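Local coordinates for flavohemoprotein (Vibrio cholerae O1 biovar El Tor, PDB 4EH1) that probably detoxifies nitric oxide by converting it to nitrate with O2 and NAD(P)H, this chain being the C-terminal reductase portion that carries FAD, at residues 21-26 with 97-102; 40-45 with 68-73; 119-122 with 128-131. All coordinates share one frame; numbering follows the deposited sequence.

Contact 1: 21-26 with 97-102; sequences FVLVPA and DSVKLY
L23 meets V99 and L101 through its two methyl branches, one for each partner. The closer half is the leucine pair: CD1 of L23 lies 3.8 Å from CD1 of L101, methyl against methyl, with the two side chains running obliquely past one another. On the other branch, CD2 of L23 stands 4.2 Å from CG2 of V99, and here the side chains are roughly perpendicular. The first torsion of L23 sets up this fork, because CG is anti to the carbonyl carbon (chi1 -54°) and places one methyl against L101 and the other against V99. L101 answers with CG anti to its own backbone N (chi1 -176°), a setting that extends CD1 to the leucine. All three residues are buried and the contact is wholly apolar, so it rests on dispersion and the exclusion of water.

At the A26 and S98 end the side chains no longer touch and the contact lies near solvent: both residues are exposed, and CB of A26 and CB of S98 are 6.1 Å apart. K100 and Y102 direct their polar ends elsewhere, NZ of K100 to OG1 of T5 and OH of Y102 to the carboxylate of E43.

The two strands belong to the antiparallel sheet of the FAD-binding domain, which has the six-stranded barrel fold of the ferredoxin reductase family. They are not neighbours in it: strand 4-13 runs between 18-25 and 98-105, and the three residues meet inside the barrel. I42 of strand 39-44 packs on both L23 and V99, while L101 touches I40 of that strand, F6 of strand 4-13 and Y68 of strand 68-73.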
loop_
_atom_site.group_PDB
_atom_site.type_symbol
_atom_site.label_atom_id
_atom_site.label_comp_id
_atom_site.label_asym_id
_atom_site.label_seq_id
_atom_site.Cartn_x
_atom_site.Cartn_y
_atom_site.Cartn_z
ATOM N N PHE A 21 -6.346 4.276 2.740
ATOM C CA PHE A 21 -5.628 5.271 3.530
ATOM C C PHE A 21 -6.196 5.269 4.940
ATOM O O PHE A 21 -7.392 5.449 5.128
ATOM C CB PHE A 21 -5.840 6.680 2.962
ATOM C CG PHE A 21 -5.320 6.862 1.561
ATOM C CD1 PHE A 21 -4.153 7.583 1.332
ATOM C CD2 PHE A 21 -6.006 6.313 0.464
ATOM C CE1 PHE A 21 -3.666 7.756 0.017
ATOM C CE2 PHE A 21 -5.527 6.489 -0.835
ATOM C CZ PHE A 21 -4.354 7.216 -1.055
ATOM N N VAL A 22 -5.332 5.103 5.923
ATOM C CA VAL A 22 -5.732 5.250 7.302
ATOM C C VAL A 22 -5.350 6.647 7.758
ATOM O O VAL A 22 -4.187 7.030 7.719
ATOM C CB VAL A 22 -5.025 4.208 8.213
ATOM C CG1 VAL A 22 -5.397 4.451 9.687
ATOM C CG2 VAL A 22 -5.387 2.788 7.798
ATOM N N LEU A 23 -6.342 7.407 8.205
ATOM C CA LEU A 23 -6.152 8.808 8.488
ATOM C C LEU A 23 -6.385 9.133 9.963
ATOM O O LEU A 23 -7.371 8.705 10.558
ATOM C CB LEU A 23 -7.125 9.623 7.649
ATOM C CG LEU A 23 -7.058 9.343 6.149
ATOM C CD1 LEU A 23 -8.397 9.630 5.475
ATOM C CD2 LEU A 23 -5.978 10.226 5.572
ATOM N N VAL A 24 -5.493 9.924 10.534
ATOM C CA VAL A 24 -5.652 10.371 11.911
ATOM C C VAL A 24 -5.636 11.904 11.982
ATOM O O VAL A 24 -4.945 12.566 11.208
ATOM C CB VAL A 24 -4.545 9.800 12.798
ATOM C CG1 VAL A 24 -4.555 8.264 12.750
ATOM C CG2 VAL A 24 -3.229 10.313 12.332
ATOM N N PRO A 25 -6.398 12.476 12.917
ATOM C CA PRO A 25 -6.466 13.940 12.937
ATOM C C PRO A 25 -5.104 14.513 13.262
ATOM O O PRO A 25 -4.433 13.948 14.109
ATOM C CB PRO A 25 -7.426 14.246 14.089
ATOM C CG PRO A 25 -7.837 12.965 14.675
ATOM C CD PRO A 25 -6.998 11.864 14.110
ATOM N N ALA A 26 -4.681 15.577 12.591
ATOM C CA ALA A 26 -3.440 16.234 12.985
ATOM C C ALA A 26 -3.531 16.807 14.413
ATOM O O ALA A 26 -2.509 17.056 15.041
ATOM C CB ALA A 26 -3.063 17.316 12.003
ATOM N N ASP A 97 1.929 12.481 4.827
ATOM C CA ASP A 97 1.409 13.691 4.184
ATOM C C ASP A 97 0.057 13.983 4.778
ATOM O O ASP A 97 -0.525 13.128 5.439
ATOM C CB ASP A 97 1.323 13.549 2.657
ATOM C CG ASP A 97 2.706 13.603 1.979
ATOM O OD1 ASP A 97 3.672 14.024 2.659
ATOM O OD2 ASP A 97 2.821 13.230 0.774
ATOM N N SER A 98 -0.456 15.183 4.559
ATOM C CA SER A 98 -1.763 15.534 5.114
ATOM C C SER A 98 -2.823 15.931 4.074
ATOM O O SER A 98 -2.499 16.314 2.942
ATOM C CB SER A 98 -1.602 16.627 6.158
ATOM O OG SER A 98 -1.247 17.827 5.523
ATOM N N VAL A 99 -4.090 15.805 4.464
ATOM C CA VAL A 99 -5.207 16.160 3.602
ATOM C C VAL A 99 -6.251 16.831 4.438
ATOM O O VAL A 99 -6.177 16.791 5.640
ATOM C CB VAL A 99 -5.894 14.925 2.970
ATOM C CG1 VAL A 99 -4.915 14.128 2.120
ATOM C CG2 VAL A 99 -6.528 14.060 4.043
ATOM N N LYS A 100 -7.235 17.448 3.794
ATOM C CA LYS A 100 -8.321 18.070 4.522
ATOM C C LYS A 100 -9.531 17.166 4.409
ATOM O O LYS A 100 -9.873 16.703 3.311
ATOM C CB LYS A 100 -8.623 19.426 3.925
ATOM C CG LYS A 100 -7.390 20.291 3.760
ATOM C CD LYS A 100 -6.806 20.700 5.103
ATOM C CE LYS A 100 -5.315 20.963 4.991
ATOM N NZ LYS A 100 -4.751 21.506 6.262
ATOM N N LEU A 101 -10.180 16.931 5.539
ATOM C CA LEU A 101 -11.207 15.909 5.649
ATOM C C LEU A 101 -12.504 16.447 6.259
ATOM O O LEU A 101 -12.478 17.116 7.289
ATOM C CB LEU A 101 -10.696 14.766 6.528
ATOM C CG LEU A 101 -11.624 13.561 6.661
ATOM C CD1 LEU A 101 -10.816 12.284 6.754
ATOM C CD2 LEU A 101 -12.536 13.707 7.904
ATOM N N TYR A 102 -13.632 16.086 5.651
ATOM C CA TYR A 102 -14.934 16.545 6.107
ATOM C C TYR A 102 -15.621 15.403 6.794
ATOM O O TYR A 102 -15.401 14.264 6.445
ATOM C CB TYR A 102 -15.781 17.019 4.937
ATOM C CG TYR A 102 -15.270 18.298 4.377
ATOM C CD1 TYR A 102 -14.225 18.304 3.452
ATOM C CD2 TYR A 102 -15.807 19.515 4.777
ATOM C CE1 TYR A 102 -13.734 19.505 2.923
ATOM C CE2 TYR A 102 -15.332 20.719 4.246
ATOM C CZ TYR A 102 -14.289 20.700 3.322
ATOM O OH TYR A 102 -13.815 21.879 2.789
#

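Contact 2: 40-45 with 68-73; sequences IGIEVT and YRISVK. With FAD (flavin-adenine dinucleotide), chain C.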
loop_
_atom_site.group_PDB
_atom_site.type_symbol
_atom_site.label_atom_id
_atom_site.label_comp_id
_atom_site.label_asym_id
_atom_site.label_seq_id
_atom_site.Cartn_x
_atom_site.Cartn_y
_atom_site.Cartn_z
ATOM N N ILE A 40 -16.915 10.064 4.315
ATOM C CA ILE A 40 -16.364 11.364 4.630
ATOM C C ILE A 40 -16.059 12.064 3.319
ATOM O O ILE A 40 -16.282 11.514 2.229
ATOM C CB ILE A 40 -15.100 11.292 5.566
ATOM C CG1 ILE A 40 -14.070 10.257 5.085
ATOM C CG2 ILE A 40 -15.496 10.879 6.963
ATOM C CD1 ILE A 40 -13.150 10.753 4.003
ATOM N N GLY A 41 -15.563 13.286 3.437
ATOM C CA GLY A 41 -15.141 14.065 2.294
ATOM C C GLY A 41 -13.639 14.284 2.325
ATOM O O GLY A 41 -13.057 14.542 3.388
ATOM N N ILE A 42 -12.997 14.170 1.172
ATOM C CA ILE A 42 -11.582 14.484 1.072
ATOM C C ILE A 42 -11.402 15.685 0.141
ATOM O O ILE A 42 -12.013 15.745 -0.924
ATOM C CB ILE A 42 -10.778 13.299 0.514
ATOM C CG1 ILE A 42 -10.829 12.096 1.482
ATOM C CG2 ILE A 42 -9.324 13.703 0.252
ATOM C CD1 ILE A 42 -10.027 12.291 2.779
ATOM N N GLU A 43 -10.553 16.631 0.531
ATOM C CA GLU A 43 -10.296 17.795 -0.298
ATOM C C GLU A 43 -8.810 18.000 -0.518
ATOM O O GLU A 43 -8.017 18.011 0.426
ATOM C CB GLU A 43 -10.910 19.043 0.329
ATOM C CG GLU A 43 -10.267 20.341 -0.067
ATOM C CD GLU A 43 -10.842 21.508 0.741
ATOM O OE1 GLU A 43 -12.082 21.680 0.727
ATOM O OE2 GLU A 43 -10.063 22.235 1.408
ATOM N N VAL A 44 -8.435 18.163 -1.778
ATOM C CA VAL A 44 -7.036 18.374 -2.113
ATOM C C VAL A 44 -6.933 19.391 -3.209
ATOM O O VAL A 44 -7.945 19.837 -3.751
ATOM C CB VAL A 44 -6.375 17.079 -2.613
ATOM C CG1 VAL A 44 -6.148 16.105 -1.449
ATOM C CG2 VAL A 44 -7.228 16.427 -3.706
ATOM N N THR A 45 -5.693 19.738 -3.535
ATOM C CA THR A 45 -5.368 20.658 -4.607
ATOM C C THR A 45 -4.374 19.940 -5.496
ATOM O O THR A 45 -3.196 19.819 -5.156
ATOM C CB THR A 45 -4.711 21.922 -4.063
ATOM O OG1 THR A 45 -5.598 22.520 -3.119
ATOM C CG2 THR A 45 -4.408 22.912 -5.196
ATOM N N TYR A 68 -9.733 6.937 10.801
ATOM C CA TYR A 68 -10.602 6.569 9.704
ATOM C C TYR A 68 -9.811 5.782 8.658
ATOM O O TYR A 68 -8.645 6.069 8.398
ATOM C CB TYR A 68 -11.166 7.829 9.043
ATOM C CG TYR A 68 -12.153 8.645 9.867
ATOM C CD1 TYR A 68 -13.126 8.030 10.655
ATOM C CD2 TYR A 68 -12.121 10.027 9.829
ATOM C CE1 TYR A 68 -14.043 8.784 11.398
ATOM C CE2 TYR A 68 -13.015 10.797 10.572
ATOM C CZ TYR A 68 -13.985 10.175 11.337
ATOM O OH TYR A 68 -14.861 10.940 12.062
ATOM N N ARG A 69 -10.438 4.787 8.055
ATOM C CA ARG A 69 -9.886 4.207 6.839
ATOM C C ARG A 69 -10.848 4.450 5.656
ATOM O O ARG A 69 -12.068 4.219 5.755
ATOM C CB ARG A 69 -9.599 2.713 6.999
ATOM C CG ARG A 69 -8.989 2.063 5.736
ATOM C CD ARG A 69 -8.660 0.596 5.962
ATOM N NE ARG A 69 -9.833 -0.238 5.755
ATOM C CZ ARG A 69 -9.818 -1.564 5.846
ATOM N NH1 ARG A 69 -8.690 -2.198 6.144
ATOM N NH2 ARG A 69 -10.926 -2.258 5.625
ATOM N N ILE A 70 -10.289 4.932 4.552
ATOM C CA ILE A 70 -11.030 4.986 3.290
ATOM C C ILE A 70 -10.270 4.183 2.240
ATOM O O ILE A 70 -9.073 3.920 2.395
ATOM C CB ILE A 70 -11.172 6.409 2.764
ATOM C CG1 ILE A 70 -9.789 7.013 2.565
ATOM C CG2 ILE A 70 -12.078 7.297 3.705
ATOM C CD1 ILE A 70 -9.859 8.347 1.778
ATOM N N SER A 71 -10.959 3.816 1.166
ATOM C CA SER A 71 -10.374 2.971 0.124
ATOM C C SER A 71 -10.770 3.526 -1.236
ATOM O O SER A 71 -11.964 3.594 -1.584
ATOM C CB SER A 71 -10.862 1.529 0.256
ATOM O OG SER A 71 -10.692 1.061 1.598
ATOM N N VAL A 72 -9.747 3.871 -2.008
ATOM C CA VAL A 72 -9.882 4.774 -3.121
ATOM C C VAL A 72 -9.492 4.099 -4.442
ATOM O O VAL A 72 -8.372 3.614 -4.613
ATOM C CB VAL A 72 -8.980 6.006 -2.882
ATOM C CG1 VAL A 72 -8.942 6.867 -4.122
ATOM C CG2 VAL A 72 -9.434 6.786 -1.589
ATOM N N LYS A 73 -10.436 4.050 -5.367
ATOM C CA LYS A 73 -10.146 3.480 -6.670
ATOM C C LYS A 73 -9.553 4.530 -7.626
ATOM O O LYS A 73 -10.145 5.580 -7.833
ATOM C CB LYS A 73 -11.387 2.879 -7.291
ATOM C CG LYS A 73 -11.008 2.160 -8.607
ATOM C CD LYS A 73 -12.185 1.722 -9.447
ATOM C CE LYS A 73 -11.693 1.477 -10.895
ATOM N NZ LYS A 73 -12.708 0.904 -11.798
HETATM P PA FAD C . -12.887 13.035 -11.714
HETATM O O1A FAD C . -13.957 13.667 -11.002
HETATM O O2A FAD C . -11.746 13.756 -12.163
HETATM O O5B FAD C . -13.504 12.402 -12.982
HETATM C C5B FAD C . -14.817 11.903 -12.974
HETATM C C4B FAD C . -15.196 11.170 -14.248
HETATM O O4B FAD C . -15.398 12.069 -15.322
HETATM C C3B FAD C . -14.083 10.250 -14.647
HETATM O O3B FAD C . -14.650 9.104 -15.229
HETATM C C2B FAD C . -13.347 11.014 -15.694
HETATM O O2B FAD C . -12.796 10.086 -16.574
HETATM C C1B FAD C . -14.412 11.875 -16.307
HETATM N N9A FAD C . -13.835 13.162 -16.676
HETATM C C8A FAD C . -13.067 13.926 -15.929
HETATM N N7A FAD C . -12.693 15.025 -16.584
HETATM C C5A FAD C . -13.227 14.960 -17.782
HETATM C C6A FAD C . -13.213 15.803 -18.967
HETATM N N6A FAD C . -12.541 16.962 -18.992
HETATM N N1A FAD C . -13.887 15.358 -20.012
HETATM C C2A FAD C . -14.550 14.224 -19.988
HETATM N N3A FAD C . -14.605 13.412 -18.954
HETATM C C4A FAD C . -13.968 13.720 -17.841
HETATM N N1 FAD C . -14.807 6.409 -4.601
HETATM C C2 FAD C . -13.951 5.554 -4.045
HETATM O O2 FAD C . -12.923 5.314 -4.626
HETATM N N3 FAD C . -14.155 4.964 -2.881
HETATM C C4 FAD C . -15.221 5.177 -2.171
HETATM O O4 FAD C . -15.342 4.611 -1.116
HETATM C C4X FAD C . -16.227 6.095 -2.718
HETATM N N5 FAD C . -17.343 6.357 -2.080
HETATM C C5X FAD C . -18.239 7.177 -2.593
HETATM C C6 FAD C . -19.378 7.410 -1.890
HETATM C C7 FAD C . -20.328 8.246 -2.390
HETATM C C7M FAD C . -21.574 8.499 -1.630
HETATM C C8 FAD C . -20.119 8.907 -3.670
HETATM C C8M FAD C . -21.171 9.820 -4.172
HETATM C C9 FAD C . -18.974 8.682 -4.381
HETATM C C9A FAD C . -18.025 7.828 -3.886
HETATM N N10 FAD C . -16.857 7.579 -4.587
HETATM C C10 FAD C . -15.945 6.706 -4.014
HETATM C "C1'" FAD C . -16.596 8.244 -5.858
HETATM C "C2'" FAD C . -15.589 9.375 -5.647
HETATM O "O2'" FAD C . -16.068 10.402 -4.806
HETATM C "C3'" FAD C . -15.140 10.115 -6.889
HETATM O "O3'" FAD C . -16.231 10.545 -7.655
HETATM C "C4'" FAD C . -14.113 9.381 -7.732
HETATM O "O4'" FAD C . -13.014 9.058 -6.915
HETATM C "C5'" FAD C . -13.651 10.153 -8.963
HETATM O "O5'" FAD C . -13.018 11.365 -8.680
HETATM P P FAD C . -11.795 11.894 -9.449
HETATM O O1P FAD C . -11.594 13.233 -9.002
HETATM O O2P FAD C . -10.746 10.961 -9.301
HETATM O O3P FAD C . -12.302 11.847 -10.908
#
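The barrel of the FAD-binding domain is crossed here from strand 40-44 to strand 68-73, which also borders the flavin. The strand axes are 9.8 Å apart at their closest and inclined at 67°, so the contact is made by side chains across the barrel interior. I70 is its hub. Its CG2 methyl packs 3.6 Å from CD1 of I40, one side chain lying nearly square across the other, while its CD1 meets I42 nearly tip to tip, 3.9 Å from CG1 of I42. I70 splits its branches in this way because CG1 sits between the backbone N and the carbonyl carbon (chi1 58°), leaving CG2 beside the N. Y68 adds a looser touch to I40 at its ring, and its hydroxyl is bonded to the carbonyl O of L32. Y57, a probable FAD-binding residue, packs on both I42 and I70.

Further along the same strand the backbone reads the pyrimidine edge of the isoalloxazine. FAD N3 donates to the carbonyl O of S71 at 2.9 Å, and the amide N of K73 donates to FAD O2, also at 2.9 Å and nearly straight at 170°.

Contact 3: 119-122 with 128-131; sequences LISA and PMQA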
loop_
_atom_site.group_PDB
_atom_site.type_symbol
_atom_site.label_atom_id
_atom_site.label_comp_id
_atom_site.label_asym_id
_atom_site.label_seq_id
_atom_site.Cartn_x
_atom_site.Cartn_y
_atom_site.Cartn_z
ATOM N N LEU A 119 -25.205 -8.639 1.975
ATOM C CA LEU A 119 -24.412 -7.526 1.458
ATOM C C LEU A 119 -24.024 -7.885 0.017
ATOM O O LEU A 119 -23.481 -8.964 -0.236
ATOM C CB LEU A 119 -23.137 -7.312 2.282
ATOM C CG LEU A 119 -23.313 -7.212 3.801
ATOM C CD1 LEU A 119 -21.990 -6.937 4.499
ATOM C CD2 LEU A 119 -24.354 -6.133 4.147
ATOM N N ILE A 120 -24.290 -6.966 -0.906
ATOM C CA ILE A 120 -24.049 -7.172 -2.321
ATOM C C ILE A 120 -23.344 -5.956 -2.885
ATOM O O ILE A 120 -23.836 -4.830 -2.788
ATOM C CB ILE A 120 -25.371 -7.330 -3.103
ATOM C CG1 ILE A 120 -26.259 -8.392 -2.438
ATOM C CG2 ILE A 120 -25.092 -7.668 -4.593
ATOM C CD1 ILE A 120 -27.645 -8.568 -3.108
ATOM N N SER A 121 -22.201 -6.181 -3.504
ATOM C CA SER A 121 -21.489 -5.072 -4.122
ATOM C C SER A 121 -20.612 -5.536 -5.271
ATOM O O SER A 121 -20.365 -6.737 -5.420
ATOM C CB SER A 121 -20.618 -4.365 -3.081
ATOM O OG SER A 121 -19.732 -5.289 -2.478
ATOM N N ALA A 122 -20.127 -4.558 -6.041
ATOM C CA ALA A 122 -19.225 -4.774 -7.165
ATOM C C ALA A 122 -18.118 -3.741 -7.187
ATOM O O ALA A 122 -18.356 -2.549 -6.964
ATOM C CB ALA A 122 -19.989 -4.699 -8.506
ATOM N N PRO A 128 -17.919 0.580 1.431
ATOM C CA PRO A 128 -18.801 0.697 2.608
ATOM C C PRO A 128 -19.225 -0.659 3.187
ATOM O O PRO A 128 -19.452 -0.743 4.399
ATOM C CB PRO A 128 -20.014 1.450 2.064
ATOM C CG PRO A 128 -19.974 1.171 0.559
ATOM C CD PRO A 128 -18.538 1.161 0.225
ATOM N N MET A 129 -19.311 -1.691 2.340
ATOM C CA MET A 129 -19.659 -3.010 2.792
ATOM C C MET A 129 -18.609 -3.525 3.742
ATOM O O MET A 129 -18.929 -4.284 4.652
ATOM C CB MET A 129 -19.790 -3.998 1.644
ATOM C CG MET A 129 -20.941 -3.716 0.715
ATOM S SD MET A 129 -22.513 -3.377 1.583
ATOM C CE MET A 129 -23.449 -3.003 0.101
ATOM N N GLN A 130 -17.364 -3.115 3.537
ATOM C CA GLN A 130 -16.303 -3.489 4.463
ATOM C C GLN A 130 -16.478 -2.899 5.886
ATOM O O GLN A 130 -16.170 -3.566 6.882
ATOM C CB GLN A 130 -14.937 -3.114 3.887
ATOM C CG GLN A 130 -13.810 -4.076 4.350
ATOM C CD GLN A 130 -13.977 -5.507 3.815
ATOM O OE1 GLN A 130 -14.804 -5.779 2.931
ATOM N NE2 GLN A 130 -13.199 -6.421 4.359
ATOM N N ALA A 131 -16.943 -1.652 5.974
ATOM C CA ALA A 131 -17.234 -1.030 7.269
ATOM C C ALA A 131 -18.330 -1.829 7.937
ATOM O O ALA A 131 -18.277 -2.086 9.126
ATOM C CB ALA A 131 -17.649 0.468 7.107
#
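M129 reaches from helix 126-138 onto strand 117-122, and its side chain supplies most of the close approaches between segments 119-122 and 128-131. From CB, with CG anti to the carbonyl carbon (chi1 -67°), the chain heads for the strand. CG meets S121 first, lying 3.8 Å from its OG and 3.9 Å from its CB. A bend at chi2 (-47°) then turns the thioether toward L119, whose CB is 4.0 Å from SD and whose CD2 methyl is 4.2 Å from the same sulfur; the two chains lie alongside, running opposite ways. At the tip, the CE methyl comes to 3.4 Å from the carbonyl O of I120.

The strand and helix open the beta-alpha-beta unit completed by strand 144-150, in the NAD-binding domain. P128, which precedes M129 near the start of the helix, belongs to the probable NADP(+) site, and C207 of strand 203-208 touches both. Since the polarisable thioether offers no hydrogen-bond donor and only a weak acceptor, this contact rests mainly on dispersion, and the methyl at the tip of M129 can lie close to a backbone carbonyl without competing for that oxygen's hydrogen bonding.

Contacts 1 and 2 share the antiparallel barrel of the FAD-binding domain, their centres only 8 Å apart, and both segments of contact 2 fall in sequence between the two of contact 1. They also join directly: L23 N and Y68 O, 2.7 Å apart, form a probable hydrogen bond between strands 18-25 and 68-73. Contact 3 follows later in the sequence, in the parallel sheet of the NAD-binding domain, about 17 Å from contact 2 and 23 Å from contact 1, centre to centre. Contacts 2 and 3 touch across the domain boundary where R69 packs on Q130, placing the flavin-bearing strand beside the pyridine-nucleotide domain, consistent with electron transfer from NAD(P)H to FAD.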